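Local structure of acetyl-CoA hydrolase/transferase family protein (Porphyromonas gingivalis, 2NVV) at residues D121-E126 with D153-E158; I136-G141 with H171-P176. The protein probably hydrolyses acetyl-CoA or transfers CoA between acetate and another acid, and binds zinc. One frame throughout, in Å; residues are numbered along the deposited sequence.

How the interactions relate
Both contacts lie in the N-terminal part of the chain, away from the predicted CoA-binding and catalytic residues and from the zinc sites. Interaction 1 joins two neighbouring strands of a parallel sheet. Interaction 2 joins a short strand and the residues after it to a long loop. Their centres are about 15 Å apart, and their segments alternate along the chain. They also touch. E126 OE2 near the end of strand 122-127 lies 2.8 Å from T139 OG1, a probable hydrogen bond, and I125 CD1 packs on I136 CG1 at 3.9 Å. Helix 145-151 lies against both, through I125 and I155 in interaction 1 and P138 in interaction 2.

Interaction 1 of 2, residues D121-E126 with D153-E158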
ATOM      1  N   ASP A 121     -13.185  -5.410  25.883  1.00  9.18           N
ATOM      2  CA  ASP A 121     -13.986  -5.666  27.070  1.00  8.39           C
ATOM      3  C   ASP A 121     -15.428  -5.193  26.941  1.00  7.94           C
ATOM      4  O   ASP A 121     -16.371  -5.924  27.238  1.00  6.39           O
ATOM      5  CB  ASP A 121     -13.322  -5.008  28.273  1.00 10.87           C
ATOM      6  CG  ASP A 121     -12.022  -5.669  28.632  1.00 12.12           C
ATOM      7  OD1 ASP A 121     -12.057  -6.808  29.139  1.00 12.87           O
ATOM      8  OD2 ASP A 121     -10.966  -5.058  28.393  1.00 12.14           O
ATOM      9  N   VAL A 122     -15.598  -3.959  26.499  1.00  6.85           N
ATOM     10  CA  VAL A 122     -16.929  -3.419  26.323  1.00  7.09           C
ATOM     11  C   VAL A 122     -17.005  -2.590  25.043  1.00  6.44           C
ATOM     12  O   VAL A 122     -15.990  -2.084  24.537  1.00  6.39           O
ATOM     13  CB  VAL A 122     -17.364  -2.583  27.581  1.00  6.67           C
ATOM     14  CG1 VAL A 122     -16.138  -2.156  28.375  1.00  7.71           C
ATOM     15  CG2 VAL A 122     -18.165  -1.372  27.179  1.00  6.39           C
ATOM     16  N   ALA A 123     -18.220  -2.502  24.502  1.00  7.55           N
ATOM     17  CA  ALA A 123     -18.487  -1.737  23.300  1.00  6.42           C
ATOM     18  C   ALA A 123     -19.565  -0.721  23.642  1.00  7.10           C
ATOM     19  O   ALA A 123     -20.631  -1.090  24.148  1.00  7.54           O
ATOM     20  CB  ALA A 123     -18.970  -2.660  22.193  1.00  6.39           C
ATOM     21  N   ILE A 124     -19.278   0.560  23.410  1.00  6.39           N
ATOM     22  CA  ILE A 124     -20.266   1.608  23.654  1.00  6.39           C
ATOM     23  C   ILE A 124     -20.758   1.982  22.259  1.00  6.39           C
ATOM     24  O   ILE A 124     -19.954   2.348  21.407  1.00  6.39           O
ATOM     25  CB  ILE A 124     -19.659   2.872  24.290  1.00  6.49           C
ATOM     26  CG1 ILE A 124     -18.617   2.511  25.355  1.00  6.39           C
ATOM     27  CG2 ILE A 124     -20.772   3.714  24.889  1.00  6.39           C
ATOM     28  CD1 ILE A 124     -19.157   1.875  26.587  1.00  6.39           C
ATOM     29  N   ILE A 125     -22.062   1.886  22.014  1.00  6.39           N
ATOM     30  CA  ILE A 125     -22.581   2.216  20.694  1.00  6.39           C
ATOM     31  C   ILE A 125     -23.794   3.143  20.707  1.00  6.39           C
ATOM     32  O   ILE A 125     -24.581   3.135  21.648  1.00  6.39           O
ATOM     33  CB  ILE A 125     -22.958   0.933  19.918  1.00  6.61           C
ATOM     34  CG1 ILE A 125     -24.070   0.183  20.649  1.00  7.82           C
ATOM     35  CG2 ILE A 125     -21.747   0.034  19.783  1.00  7.00           C
ATOM     36  CD1 ILE A 125     -24.577  -1.056  19.923  1.00  7.36           C
ATOM     37  N   GLU A 126     -23.924   3.970  19.674  1.00  7.76           N
ATOM     38  CA  GLU A 126     -25.087   4.845  19.558  1.00  8.25           C
ATOM     39  C   GLU A 126     -26.042   4.149  18.587  1.00  7.54           C
ATOM     40  O   GLU A 126     -25.636   3.683  17.528  1.00  6.39           O
ATOM     41  CB  GLU A 126     -24.721   6.223  19.020  1.00  6.40           C
ATOM     42  CG  GLU A 126     -25.942   7.113  18.932  1.00  7.36           C
ATOM     43  CD  GLU A 126     -25.650   8.477  18.381  1.00  6.86           C
ATOM     44  OE1 GLU A 126     -25.710   9.443  19.168  1.00  6.39           O
ATOM     45  OE2 GLU A 126     -25.365   8.576  17.163  1.00  8.30           O
ATOM     46  N   ASP A 153     -17.210  -8.218  25.531  1.00  6.39           N
ATOM     47  CA  ASP A 153     -17.786  -9.037  26.588  1.00  6.68           C
ATOM     48  C   ASP A 153     -19.166  -8.477  26.950  1.00  6.46           C
ATOM     49  O   ASP A 153     -20.109  -9.224  27.222  1.00  6.39           O
ATOM     50  CB  ASP A 153     -16.894  -9.001  27.825  1.00  9.16           C
ATOM     51  CG  ASP A 153     -15.669  -9.879  27.696  1.00 10.63           C
ATOM     52  OD1 ASP A 153     -14.731  -9.693  28.504  1.00 10.52           O
ATOM     53  OD2 ASP A 153     -15.645 -10.761  26.808  1.00 11.08           O
ATOM     54  N   ARG A 154     -19.271  -7.152  26.969  1.00  6.39           N
ATOM     55  CA  ARG A 154     -20.533  -6.494  27.286  1.00  6.99           C
ATOM     56  C   ARG A 154     -20.718  -5.255  26.425  1.00  6.39           C
ATOM     57  O   ARG A 154     -19.743  -4.615  26.016  1.00  6.39           O
ATOM     58  CB  ARG A 154     -20.594  -6.139  28.773  1.00  6.90           C
ATOM     59  CG  ARG A 154     -19.318  -5.543  29.308  1.00  7.62           C
ATOM     60  CD  ARG A 154     -19.345  -5.398  30.828  1.00  6.93           C
ATOM     61  NE  ARG A 154     -18.132  -4.737  31.311  1.00  7.47           N
ATOM     62  CZ  ARG A 154     -16.925  -5.282  31.279  1.00  6.51           C
ATOM     63  NH1 ARG A 154     -16.773  -6.505  30.793  1.00  7.46           N
ATOM     64  NH2 ARG A 154     -15.866  -4.605  31.698  1.00  6.57           N
ATOM     65  N   ILE A 155     -21.978  -4.932  26.138  1.00  6.75           N
ATOM     66  CA  ILE A 155     -22.311  -3.790  25.294  1.00  7.50           C
ATOM     67  C   ILE A 155     -23.154  -2.750  26.001  1.00  6.73           C
ATOM     68  O   ILE A 155     -24.125  -3.082  26.674  1.00  6.39           O
ATOM     69  CB  ILE A 155     -23.073  -4.245  24.037  1.00  6.39           C
ATOM     70  CG1 ILE A 155     -22.208  -5.218  23.233  1.00  6.39           C
ATOM     71  CG2 ILE A 155     -23.468  -3.038  23.195  1.00  7.08           C
ATOM     72  CD1 ILE A 155     -22.916  -5.846  22.062  1.00  6.39           C
ATOM     73  N   ILE A 156     -22.769  -1.485  25.845  1.00  7.66           N
ATOM     74  CA  ILE A 156     -23.503  -0.372  26.433  1.00  8.31           C
ATOM     75  C   ILE A 156     -24.137   0.399  25.285  1.00  8.07           C
ATOM     76  O   ILE A 156     -23.443   1.042  24.505  1.00  8.40           O
ATOM     77  CB  ILE A 156     -22.574   0.582  27.218  1.00  7.68           C
ATOM     78  CG1 ILE A 156     -21.970  -0.147  28.425  1.00  7.64           C
ATOM     79  CG2 ILE A 156     -23.354   1.812  27.653  1.00  6.94           C
ATOM     80  CD1 ILE A 156     -20.998   0.701  29.228  1.00  8.23           C
ATOM     81  N   VAL A 157     -25.458   0.322  25.180  1.00  8.09           N
ATOM     82  CA  VAL A 157     -26.188   1.008  24.115  1.00  9.72           C
ATOM     83  C   VAL A 157     -26.712   2.398  24.493  1.00  9.92           C
ATOM     84  O   VAL A 157     -27.126   2.649  25.626  1.00 10.02           O
ATOM     85  CB  VAL A 157     -27.380   0.162  23.633  1.00  9.34           C
ATOM     86  CG1 VAL A 157     -28.072   0.857  22.465  1.00  8.59           C
ATOM     87  CG2 VAL A 157     -26.901  -1.236  23.251  1.00  9.10           C
ATOM     88  N   GLU A 158     -26.701   3.289  23.513  1.00 11.60           N
ATOM     89  CA  GLU A 158     -27.146   4.663  23.677  1.00 12.16           C
ATOM     90  C   GLU A 158     -28.227   4.902  22.614  1.00 12.20           C
ATOM     91  O   GLU A 158     -27.918   5.006  21.434  1.00 11.97           O
ATOM     92  CB  GLU A 158     -25.944   5.573  23.453  1.00 11.86           C
ATOM     93  CG  GLU A 158     -26.011   6.928  24.097  1.00 11.41           C
ATOM     94  CD  GLU A 158     -24.655   7.622  24.114  1.00 12.50           C
ATOM     95  OE1 GLU A 158     -23.801   7.287  24.970  1.00 11.13           O
ATOM     96  OE2 GLU A 158     -24.440   8.494  23.253  1.00 13.25           O
TER
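V122 to E126 pair in parallel with R154 to E158, residue for residue. The backbone bonds alternate across the pair. I156 is held through both its backbone N and its backbone O: its N gives a nearly straight bond to A123 O at 2.8 Å, and its O accepts from I125 N at 3.0 Å. At the start, D121 O takes two donors. R154 N lies in its carbonyl plane, whereas D153 N sits well above it.

On the face with V122, I124 and I156, the isoleucines lie side by side and point the same way. Their CD1 methyls are neighbours. CG1 of I124 is anti to the carbonyl carbon (chi1 -40°), and the further bend at chi2 carries CD1 alongside I156, against its CB and CD1. V122 CG2 reaches I156 CD1 at 4.1 Å. The R154 guanidinium has V122 CG1 and D121 O over one of its faces. On the other face of the sheet, I125 places CG1 between its backbone N and carbonyl carbon (chi1 62°). Its CD1 then meets both I155 CG2, at 4.0 Å, and V157 CG2, at 4.1 Å.

The carboxylates of E126 and E158 come close, with OE1 of E126 4.4 Å from OE2 of E158. K33 NZ makes a salt bridge to E126 and probably eases this, while the backbone N of K33 bonds to E158. R154 NH2 makes a salt bridge to D19, and its NE bonds to F14 O.

Strand 20-23 flanks 122-127, strand 206-212 flanks 154-160, and helix 145-151, which precedes 154-160 in the chain, packs on I125 and I155. The two strands are the fifth and sixth of a seven-stranded parallel sheet in the order 4-3-2-1-5-6-7, as expected for the NagB/RpiA/CoA transferase-like fold of this family.

Interaction 2 of 2, residues I136-G141 with H171-P176; sequences ILPTTG and HDLCEP
H171 lays its imidazole against P138 and turns one edge to the backbone of T139. P138 CD stands almost on the ring normal, 3.9 Å from the ring centroid and 7° off the normal, a CH-pi contact. P138 CB lies over the same face, nearer NE2 and CD2. The two side chains slide past each other in opposite directions. With CG anti to the carbonyl carbon and the ring turned by chi2 of 87°, the imidazole meets the proline flat.

The edge of the ring is used for hydrogen bonding. H171 NE2 donates to T139 O at 2.8 Å, and the bond is nearly straight at 173°. T139 O lies in the ring plane, while the donor is a little tilted from the carbonyl plane. L137 crosses the histidine at about a right angle. Its CD1 approaches ND1 obliquely at 3.7 Å. L173 CD2 adds a looser contact to P138 CG at 4.3 Å.

The contact ties L137 and the residues following it to the long loop between strands 154-160 and 199-200. P138 also packs on L145 of helix 145-151. The bond to T139 O requires a proton on NE2. The apolar face contact and this bond together fix the rotation of a buried ring.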
ATOM      1  N   ILE A 136     -29.346  -4.483  16.504  1.00 11.58           N
ATOM      2  CA  ILE A 136     -28.886  -3.107  16.586  1.00 10.44           C
ATOM      3  C   ILE A 136     -28.977  -2.365  15.260  1.00  8.58           C
ATOM      4  O   ILE A 136     -28.571  -2.884  14.223  1.00  9.93           O
ATOM      5  CB  ILE A 136     -27.417  -3.051  17.090  1.00 11.16           C
ATOM      6  CG1 ILE A 136     -27.360  -3.385  18.582  1.00 12.15           C
ATOM      7  CG2 ILE A 136     -26.813  -1.685  16.829  1.00 10.31           C
ATOM      8  CD1 ILE A 136     -27.542  -4.853  18.888  1.00 11.41           C
ATOM      9  N   LEU A 137     -29.523  -1.152  15.307  1.00  7.67           N
ATOM     10  CA  LEU A 137     -29.628  -0.305  14.125  1.00  6.62           C
ATOM     11  C   LEU A 137     -28.758   0.921  14.418  1.00  6.39           C
ATOM     12  O   LEU A 137     -29.107   1.751  15.265  1.00  6.39           O
ATOM     13  CB  LEU A 137     -31.086   0.117  13.863  1.00  7.54           C
ATOM     14  CG  LEU A 137     -31.347   1.019  12.640  1.00  6.39           C
ATOM     15  CD1 LEU A 137     -30.901   0.339  11.361  1.00  6.39           C
ATOM     16  CD2 LEU A 137     -32.822   1.347  12.555  1.00  6.39           C
ATOM     17  N   PRO A 138     -27.615   1.042  13.725  1.00  6.39           N
ATOM     18  CA  PRO A 138     -26.661   2.143  13.877  1.00  6.39           C
ATOM     19  C   PRO A 138     -27.292   3.462  13.462  1.00  6.92           C
ATOM     20  O   PRO A 138     -28.405   3.483  12.936  1.00  6.50           O
ATOM     21  CB  PRO A 138     -25.524   1.769  12.922  1.00  6.39           C
ATOM     22  CG  PRO A 138     -25.735   0.328  12.624  1.00  6.39           C
ATOM     23  CD  PRO A 138     -27.218   0.175  12.608  1.00  6.39           C
ATOM     24  N   THR A 139     -26.581   4.561  13.689  1.00  6.70           N
ATOM     25  CA  THR A 139     -27.098   5.852  13.298  1.00  6.88           C
ATOM     26  C   THR A 139     -26.424   6.324  12.023  1.00  6.40           C
ATOM     27  O   THR A 139     -26.618   5.734  10.962  1.00  6.39           O
ATOM     28  CB  THR A 139     -26.931   6.912  14.404  1.00  6.39           C
ATOM     29  OG1 THR A 139     -25.582   6.918  14.871  1.00  6.39           O
ATOM     30  CG2 THR A 139     -27.864   6.622  15.555  1.00  6.39           C
ATOM     31  N   THR A 140     -25.607   7.364  12.119  1.00  6.90           N
ATOM     32  CA  THR A 140     -24.972   7.924  10.931  1.00  6.39           C
ATOM     33  C   THR A 140     -23.529   7.516  10.608  1.00  6.39           C
ATOM     34  O   THR A 140     -22.959   8.008   9.638  1.00  6.39           O
ATOM     35  CB  THR A 140     -25.066   9.464  10.983  1.00  6.43           C
ATOM     36  OG1 THR A 140     -24.572   9.933  12.246  1.00  7.68           O
ATOM     37  CG2 THR A 140     -26.517   9.907  10.809  1.00  6.39           C
ATOM     38  N   GLY A 141     -22.947   6.623  11.406  1.00  6.39           N
ATOM     39  CA  GLY A 141     -21.584   6.185  11.158  1.00  6.39           C
ATOM     40  C   GLY A 141     -21.439   4.728  11.523  1.00  6.39           C
ATOM     41  O   GLY A 141     -21.965   4.317  12.544  1.00  6.47           O
ATOM     42  N   HIS A 171     -27.946   0.991   5.992  1.00 11.25           N
ATOM     43  CA  HIS A 171     -26.672   0.387   6.359  1.00  9.13           C
ATOM     44  C   HIS A 171     -26.598  -0.992   5.721  1.00  8.37           C
ATOM     45  O   HIS A 171     -27.628  -1.610   5.418  1.00  8.01           O
ATOM     46  CB  HIS A 171     -26.538   0.227   7.881  1.00  7.80           C
ATOM     47  CG  HIS A 171     -27.024   1.398   8.674  1.00  7.99           C
ATOM     48  ND1 HIS A 171     -28.342   1.546   9.053  1.00  7.29           N
ATOM     49  CD2 HIS A 171     -26.369   2.481   9.160  1.00  7.22           C
ATOM     50  CE1 HIS A 171     -28.478   2.667   9.737  1.00  6.39           C
ATOM     51  NE2 HIS A 171     -27.297   3.253   9.818  1.00  6.39           N
ATOM     52  N   ASP A 172     -25.375  -1.461   5.513  1.00  7.38           N
ATOM     53  CA  ASP A 172     -25.119  -2.784   4.957  1.00  6.77           C
ATOM     54  C   ASP A 172     -24.032  -3.309   5.890  1.00  7.20           C
ATOM     55  O   ASP A 172     -22.850  -3.031   5.718  1.00  8.12           O
ATOM     56  CB  ASP A 172     -24.628  -2.671   3.511  1.00  7.53           C
ATOM     57  CG  ASP A 172     -24.668  -3.999   2.777  1.00  6.39           C
ATOM     58  OD1 ASP A 172     -25.500  -4.847   3.156  1.00  6.39           O
ATOM     59  OD2 ASP A 172     -23.885  -4.195   1.823  1.00  6.39           O
ATOM     60  N   LEU A 173     -24.465  -4.039   6.911  1.00  6.58           N
ATOM     61  CA  LEU A 173     -23.560  -4.561   7.931  1.00  7.32           C
ATOM     62  C   LEU A 173     -23.212  -6.031   7.811  1.00  7.59           C
ATOM     63  O   LEU A 173     -24.073  -6.862   7.549  1.00  8.32           O
ATOM     64  CB  LEU A 173     -24.140  -4.324   9.335  1.00  6.91           C
ATOM     65  CG  LEU A 173     -24.447  -2.914   9.864  1.00  6.39           C
ATOM     66  CD1 LEU A 173     -23.379  -1.926   9.432  1.00  6.82           C
ATOM     67  CD2 LEU A 173     -25.782  -2.470   9.355  1.00  6.39           C
ATOM     68  N   CYS A 174     -21.933  -6.336   8.013  1.00  7.86           N
ATOM     69  CA  CYS A 174     -21.453  -7.706   7.975  1.00  7.98           C
ATOM     70  C   CYS A 174     -19.947  -7.781   8.137  1.00  8.27           C
ATOM     71  O   CYS A 174     -19.258  -6.764   8.220  1.00  6.39           O
ATOM     72  CB  CYS A 174     -21.881  -8.424   6.674  1.00  8.82           C
ATOM     73  SG  CYS A 174     -21.364  -7.670   5.099  1.00 14.75           S
ATOM     74  N   GLU A 175     -19.460  -9.014   8.204  1.00  7.61           N
ATOM     75  CA  GLU A 175     -18.047  -9.312   8.327  1.00  7.30           C
ATOM     76  C   GLU A 175     -17.827 -10.545   7.490  1.00  7.06           C
ATOM     77  O   GLU A 175     -18.720 -11.373   7.358  1.00  6.39           O
ATOM     78  CB  GLU A 175     -17.678  -9.643   9.767  1.00  8.40           C
ATOM     79  CG  GLU A 175     -17.831  -8.499  10.733  1.00 10.19           C
ATOM     80  CD  GLU A 175     -17.427  -8.890  12.131  1.00 11.23           C
ATOM     81  OE1 GLU A 175     -18.107  -9.770  12.713  1.00 10.04           O
ATOM     82  OE2 GLU A 175     -16.428  -8.319  12.636  1.00 12.72           O
ATOM     83  N   PRO A 176     -16.632 -10.688   6.908  1.00  6.39           N
ATOM     84  CA  PRO A 176     -16.355 -11.869   6.086  1.00  6.39           C
ATOM     85  C   PRO A 176     -15.719 -12.963   6.937  1.00  6.47           C
ATOM     86  O   PRO A 176     -15.283 -12.713   8.057  1.00  6.39           O
ATOM     87  CB  PRO A 176     -15.382 -11.332   5.049  1.00  6.39           C
ATOM     88  CG  PRO A 176     -14.553 -10.402   5.875  1.00  8.18           C
ATOM     89  CD  PRO A 176     -15.575  -9.672   6.737  1.00  6.39           C
TER